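Local structure of Bse634I restriction endonuclease (1KNV) at residues 44-55 and 71-82. The protein is a restriction endonuclease of the PDDEXK clan that probably cuts double-stranded DNA at a specific recognition sequence with the help of metal ions. Numbering follows the deposited sequence.
Sequences KENLDKLENYVK and FSNTRGTWFEVM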
loop_
_atom_site.group_PDB
_atom_site.type_symbol
_atom_site.label_atom_id
_atom_site.label_comp_id
_atom_site.label_asym_id
_atom_site.label_seq_id
_atom_site.Cartn_x
_atom_site.Cartn_y
_atom_site.Cartn_z
ATOM N N LYS B 44 -2.278 1.924 -45.632
ATOM C CA LYS B 44 -1.732 0.782 -46.355
ATOM C C LYS B 44 -1.547 1.122 -47.833
ATOM O O LYS B 44 -0.577 0.692 -48.453
ATOM C CB LYS B 44 -2.650 -0.430 -46.205
ATOM C CG LYS B 44 -2.145 -1.656 -46.930
ATOM C CD LYS B 44 -3.082 -2.839 -46.740
ATOM C CE LYS B 44 -2.663 -4.027 -47.609
ATOM N NZ LYS B 44 -3.560 -5.215 -47.407
ATOM N N GLU B 45 -2.473 1.896 -48.396
ATOM C CA GLU B 45 -2.373 2.290 -49.800
ATOM C C GLU B 45 -1.182 3.227 -50.040
ATOM O O GLU B 45 -0.456 3.075 -51.025
ATOM C CB GLU B 45 -3.680 2.942 -50.269
ATOM C CG GLU B 45 -4.758 1.952 -50.763
ATOM C CD GLU B 45 -6.098 2.627 -51.098
ATOM O OE1 GLU B 45 -6.088 3.723 -51.704
ATOM O OE2 GLU B 45 -7.162 2.060 -50.765
ATOM N N ASN B 46 -0.977 4.189 -49.144
ATOM C CA ASN B 46 0.152 5.109 -49.267
ATOM C C ASN B 46 1.473 4.357 -49.140
ATOM O O ASN B 46 2.459 4.691 -49.803
ATOM C CB ASN B 46 0.064 6.186 -48.185
ATOM C CG ASN B 46 -0.840 7.309 -48.581
ATOM O OD1 ASN B 46 -0.430 8.258 -49.235
ATOM N ND2 ASN B 46 -2.106 7.202 -48.209
ATOM N N LEU B 47 1.471 3.328 -48.307
ATOM C CA LEU B 47 2.677 2.542 -48.076
ATOM C C LEU B 47 2.986 1.655 -49.282
ATOM O O LEU B 47 4.134 1.584 -49.719
ATOM C CB LEU B 47 2.527 1.683 -46.824
ATOM C CG LEU B 47 2.451 2.407 -45.478
ATOM C CD1 LEU B 47 2.079 1.431 -44.364
ATOM C CD2 LEU B 47 3.791 3.068 -45.242
ATOM N N ASP B 48 1.951 1.011 -49.830
ATOM C CA ASP B 48 2.103 0.151 -51.006
ATOM C C ASP B 48 2.621 0.996 -52.160
ATOM O O ASP B 48 3.510 0.572 -52.885
ATOM C CB ASP B 48 0.785 -0.502 -51.405
ATOM C CG ASP B 48 0.349 -1.554 -50.418
ATOM O OD1 ASP B 48 1.211 -2.014 -49.630
ATOM O OD2 ASP B 48 -0.846 -1.915 -50.435
ATOM N N LYS B 49 2.083 2.205 -52.302
ATOM C CA LYS B 49 2.495 3.128 -53.356
ATOM C C LYS B 49 3.974 3.440 -53.255
ATOM O O LYS B 49 4.703 3.363 -54.243
ATOM C CB LYS B 49 1.693 4.416 -53.251
ATOM C CG LYS B 49 2.367 5.635 -53.842
ATOM C CD LYS B 49 1.552 6.873 -53.513
ATOM C CE LYS B 49 2.219 8.144 -53.995
ATOM N NZ LYS B 49 1.431 9.339 -53.560
ATOM N N LEU B 50 4.406 3.811 -52.054
ATOM C CA LEU B 50 5.802 4.120 -51.810
ATOM C C LEU B 50 6.644 2.896 -52.158
ATOM O O LEU B 50 7.675 3.013 -52.818
ATOM C CB LEU B 50 6.005 4.516 -50.338
ATOM C CG LEU B 50 5.615 5.953 -49.961
ATOM C CD1 LEU B 50 5.337 6.066 -48.482
ATOM C CD2 LEU B 50 6.736 6.895 -50.355
ATOM N N GLU B 51 6.195 1.722 -51.728
ATOM C CA GLU B 51 6.923 0.491 -52.010
ATOM C C GLU B 51 7.079 0.269 -53.511
ATOM O O GLU B 51 8.198 0.126 -54.020
ATOM C CB GLU B 51 6.213 -0.712 -51.389
ATOM C CG GLU B 51 6.905 -2.027 -51.707
ATOM C CD GLU B 51 6.532 -3.140 -50.756
ATOM O OE1 GLU B 51 7.039 -4.264 -50.946
ATOM O OE2 GLU B 51 5.742 -2.894 -49.816
ATOM N N ASN B 52 5.948 0.235 -54.208
ATOM C CA ASN B 52 5.947 0.036 -55.646
ATOM C C ASN B 52 6.793 1.101 -56.321
ATOM O O ASN B 52 7.499 0.822 -57.290
ATOM C CB ASN B 52 4.528 0.086 -56.186
ATOM C CG ASN B 52 3.646 -0.963 -55.566
ATOM O OD1 ASN B 52 4.099 -2.072 -55.279
ATOM N ND2 ASN B 52 2.377 -0.629 -55.363
ATOM N N TYR B 53 6.730 2.323 -55.810
ATOM C CA TYR B 53 7.526 3.386 -56.390
ATOM C C TYR B 53 8.995 3.012 -56.344
ATOM O O TYR B 53 9.700 3.105 -57.343
ATOM C CB TYR B 53 7.347 4.680 -55.628
ATOM C CG TYR B 53 8.278 5.760 -56.114
ATOM C CD1 TYR B 53 8.101 6.352 -57.365
ATOM C CD2 TYR B 53 9.321 6.213 -55.315
ATOM C CE1 TYR B 53 8.940 7.375 -57.800
ATOM C CE2 TYR B 53 10.165 7.234 -55.739
ATOM C CZ TYR B 53 9.967 7.814 -56.978
ATOM O OH TYR B 53 10.779 8.848 -57.378
ATOM N N VAL B 54 9.465 2.609 -55.171
ATOM C CA VAL B 54 10.861 2.219 -55.026
ATOM C C VAL B 54 11.137 1.004 -55.915
ATOM O O VAL B 54 12.219 0.871 -56.487
ATOM C CB VAL B 54 11.201 1.889 -53.549
ATOM C CG1 VAL B 54 12.602 1.299 -53.443
ATOM C CG2 VAL B 54 11.104 3.157 -52.706
ATOM N N LYS B 55 10.152 0.122 -56.033
ATOM C CA LYS B 55 10.314 -1.058 -56.869
ATOM C C LYS B 55 10.419 -0.683 -58.353
ATOM O O LYS B 55 11.149 -1.327 -59.106
ATOM C CB LYS B 55 9.160 -2.036 -56.636
ATOM C CG LYS B 55 9.224 -2.734 -55.283
ATOM C CD LYS B 55 8.111 -3.760 -55.131
ATOM C CE LYS B 55 8.285 -4.590 -53.871
ATOM N NZ LYS B 55 7.215 -5.617 -53.728
ATOM N N PHE B 71 12.385 -4.101 -47.508
ATOM C CA PHE B 71 11.124 -3.410 -47.755
ATOM C C PHE B 71 10.223 -3.359 -46.526
ATOM O O PHE B 71 9.636 -2.319 -46.238
ATOM C CB PHE B 71 10.367 -4.054 -48.931
ATOM C CG PHE B 71 10.842 -3.588 -50.287
ATOM C CD1 PHE B 71 11.503 -4.459 -51.151
ATOM C CD2 PHE B 71 10.660 -2.265 -50.682
ATOM C CE1 PHE B 71 11.978 -4.017 -52.382
ATOM C CE2 PHE B 71 11.131 -1.818 -51.911
ATOM C CZ PHE B 71 11.792 -2.696 -52.761
ATOM N N SER B 72 10.112 -4.472 -45.805
ATOM C CA SER B 72 9.279 -4.513 -44.610
ATOM C C SER B 72 9.792 -3.487 -43.615
ATOM O O SER B 72 9.015 -2.865 -42.893
ATOM C CB SER B 72 9.315 -5.895 -43.964
ATOM O OG SER B 72 8.383 -5.962 -42.895
ATOM N N ASN B 73 11.108 -3.317 -43.578
ATOM C CA ASN B 73 11.720 -2.347 -42.679
ATOM C C ASN B 73 11.451 -0.923 -43.146
ATOM O O ASN B 73 11.160 -0.047 -42.338
ATOM C CB ASN B 73 13.231 -2.566 -42.603
ATOM C CG ASN B 73 13.603 -3.812 -41.827
ATOM O OD1 ASN B 73 14.773 -4.175 -41.760
ATOM N ND2 ASN B 73 12.609 -4.472 -41.232
ATOM N N THR B 74 11.559 -0.689 -44.448
ATOM C CA THR B 74 11.322 0.642 -44.980
ATOM C C THR B 74 9.880 1.091 -44.755
ATOM O O THR B 74 9.639 2.253 -44.456
ATOM C CB THR B 74 11.668 0.707 -46.471
ATOM O OG1 THR B 74 13.074 0.473 -46.639
ATOM C CG2 THR B 74 11.326 2.064 -47.032
ATOM N N ARG B 75 8.922 0.179 -44.889
ATOM C CA ARG B 75 7.524 0.535 -44.658
ATOM C C ARG B 75 7.329 1.001 -43.210
ATOM O O ARG B 75 6.497 1.872 -42.928
ATOM C CB ARG B 75 6.608 -0.659 -44.925
ATOM C CG ARG B 75 6.454 -1.037 -46.376
ATOM C CD ARG B 75 5.639 -2.314 -46.493
ATOM N NE ARG B 75 4.221 -2.151 -46.166
ATOM C CZ ARG B 75 3.288 -1.812 -47.050
ATOM N NH1 ARG B 75 3.615 -1.588 -48.315
ATOM N NH2 ARG B 75 2.017 -1.733 -46.682
ATOM N N GLY B 76 8.091 0.405 -42.294
ATOM C CA GLY B 76 8.007 0.778 -40.891
ATOM C C GLY B 76 8.488 2.206 -40.714
ATOM O O GLY B 76 7.843 3.007 -40.041
ATOM N N THR B 77 9.625 2.531 -41.323
ATOM C CA THR B 77 10.169 3.879 -41.243
ATOM C C THR B 77 9.194 4.880 -41.846
ATOM O O THR B 77 9.057 6.002 -41.353
ATOM C CB THR B 77 11.483 3.977 -41.985
ATOM O OG1 THR B 77 12.439 3.116 -41.355
ATOM C CG2 THR B 77 11.992 5.408 -41.974
ATOM N N TRP B 78 8.518 4.476 -42.921
ATOM C CA TRP B 78 7.539 5.342 -43.562
ATOM C C TRP B 78 6.338 5.515 -42.635
ATOM O O TRP B 78 5.827 6.622 -42.463
ATOM C CB TRP B 78 7.071 4.758 -44.904
ATOM C CG TRP B 78 8.077 4.875 -46.013
ATOM C CD1 TRP B 78 9.001 5.873 -46.189
ATOM C CD2 TRP B 78 8.234 3.986 -47.121
ATOM N NE1 TRP B 78 9.721 5.655 -47.336
ATOM C CE2 TRP B 78 9.270 4.504 -47.928
ATOM C CE3 TRP B 78 7.600 2.798 -47.511
ATOM C CZ2 TRP B 78 9.684 3.874 -49.102
ATOM C CZ3 TRP B 78 8.012 2.172 -48.675
ATOM C CH2 TRP B 78 9.045 2.711 -49.458
ATOM N N PHE B 79 5.889 4.418 -42.035
ATOM C CA PHE B 79 4.751 4.477 -41.131
ATOM C C PHE B 79 5.041 5.411 -39.963
ATOM O O PHE B 79 4.174 6.169 -39.534
ATOM C CB PHE B 79 4.431 3.091 -40.599
ATOM C CG PHE B 79 3.261 3.068 -39.681
ATOM C CD1 PHE B 79 1.988 3.343 -40.163
ATOM C CD2 PHE B 79 3.426 2.781 -38.330
ATOM C CE1 PHE B 79 0.886 3.330 -39.315
ATOM C CE2 PHE B 79 2.337 2.765 -37.470
ATOM C CZ PHE B 79 1.061 3.040 -37.965
ATOM N N GLU B 80 6.265 5.337 -39.450
ATOM C CA GLU B 80 6.707 6.170 -38.340
ATOM C C GLU B 80 6.632 7.636 -38.734
ATOM O O GLU B 80 6.210 8.484 -37.939
ATOM C CB GLU B 80 8.149 5.812 -37.952
ATOM C CG GLU B 80 8.282 4.589 -37.037
ATOM C CD GLU B 80 9.670 3.951 -37.079
ATOM O OE1 GLU B 80 10.667 4.697 -37.145
ATOM O OE2 GLU B 80 9.770 2.704 -37.033
ATOM N N VAL B 81 7.048 7.936 -39.963
ATOM C CA VAL B 81 7.008 9.312 -40.450
ATOM C C VAL B 81 5.556 9.760 -40.598
ATOM O O VAL B 81 5.208 10.887 -40.244
ATOM C CB VAL B 81 7.728 9.462 -41.812
ATOM C CG1 VAL B 81 7.547 10.877 -42.344
ATOM C CG2 VAL B 81 9.205 9.157 -41.650
ATOM N N MET B 82 4.707 8.867 -41.104
ATOM C CA MET B 82 3.288 9.178 -41.291
ATOM C C MET B 82 2.597 9.514 -39.974
ATOM O O MET B 82 1.855 10.499 -39.879
ATOM C CB MET B 82 2.584 8.005 -41.972
ATOM C CG MET B 82 2.976 7.869 -43.429
ATOM S SD MET B 82 2.281 6.434 -44.236
ATOM C CE MET B 82 3.022 6.624 -45.878
#
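Leu50 lays its CB over one face of the Trp78 indole, 3.5 Å from the centroid of the six-membered ring, a CH-pi contact that marks the close-packed side of this helix pair. Thr74 CG2, from the tryptophan's own helix, covers the opposite face, while Val54 CG2 meets the edge in the ring plane, so the indole is clasped on three sides; its NE1 is spent on Pro26 O. Leu50 CD1 and Met82 CE meet tip to tip at 3.5 Å, and Leu47 is a knob in the hole formed by Arg75, Trp78, Phe79 and Met82, with Leu47 CD2 3.7 Å from Trp78 CB. Leu30 and Leu33 of helix 26-33 extend this apolar layer.

The more exposed side is polar. A bend at chi3 in Arg75 carries its guanidinium over helix 44-55, one face resting on Leu47 CB; Arg75 is the reciprocal knob, among Lys44, Leu47, Asp48 and Glu51. Arg75 NH1 bonds both Asp48 OD1, through the anti lone pair at 2.8 Å, and Glu51 OE2 at 2.9 Å, both well short of straight. Toward the Phe71 end, Lys55 sets CE over the Phe71 ring, 4.1 Å from its centroid, and its NZ pairs with Glu51 OE1 in a salt bridge whose hydrogen bond is weak.

Segments 44-55 and 71-82 run at 131° to one another. Phe79 lies near Leu197, a calcium-binding residue, though this chain holds no calcium. Because two carboxylates converge on one guanidinium nitrogen, Arg75 probably offsets their mutual repulsion and helps keep both ionised.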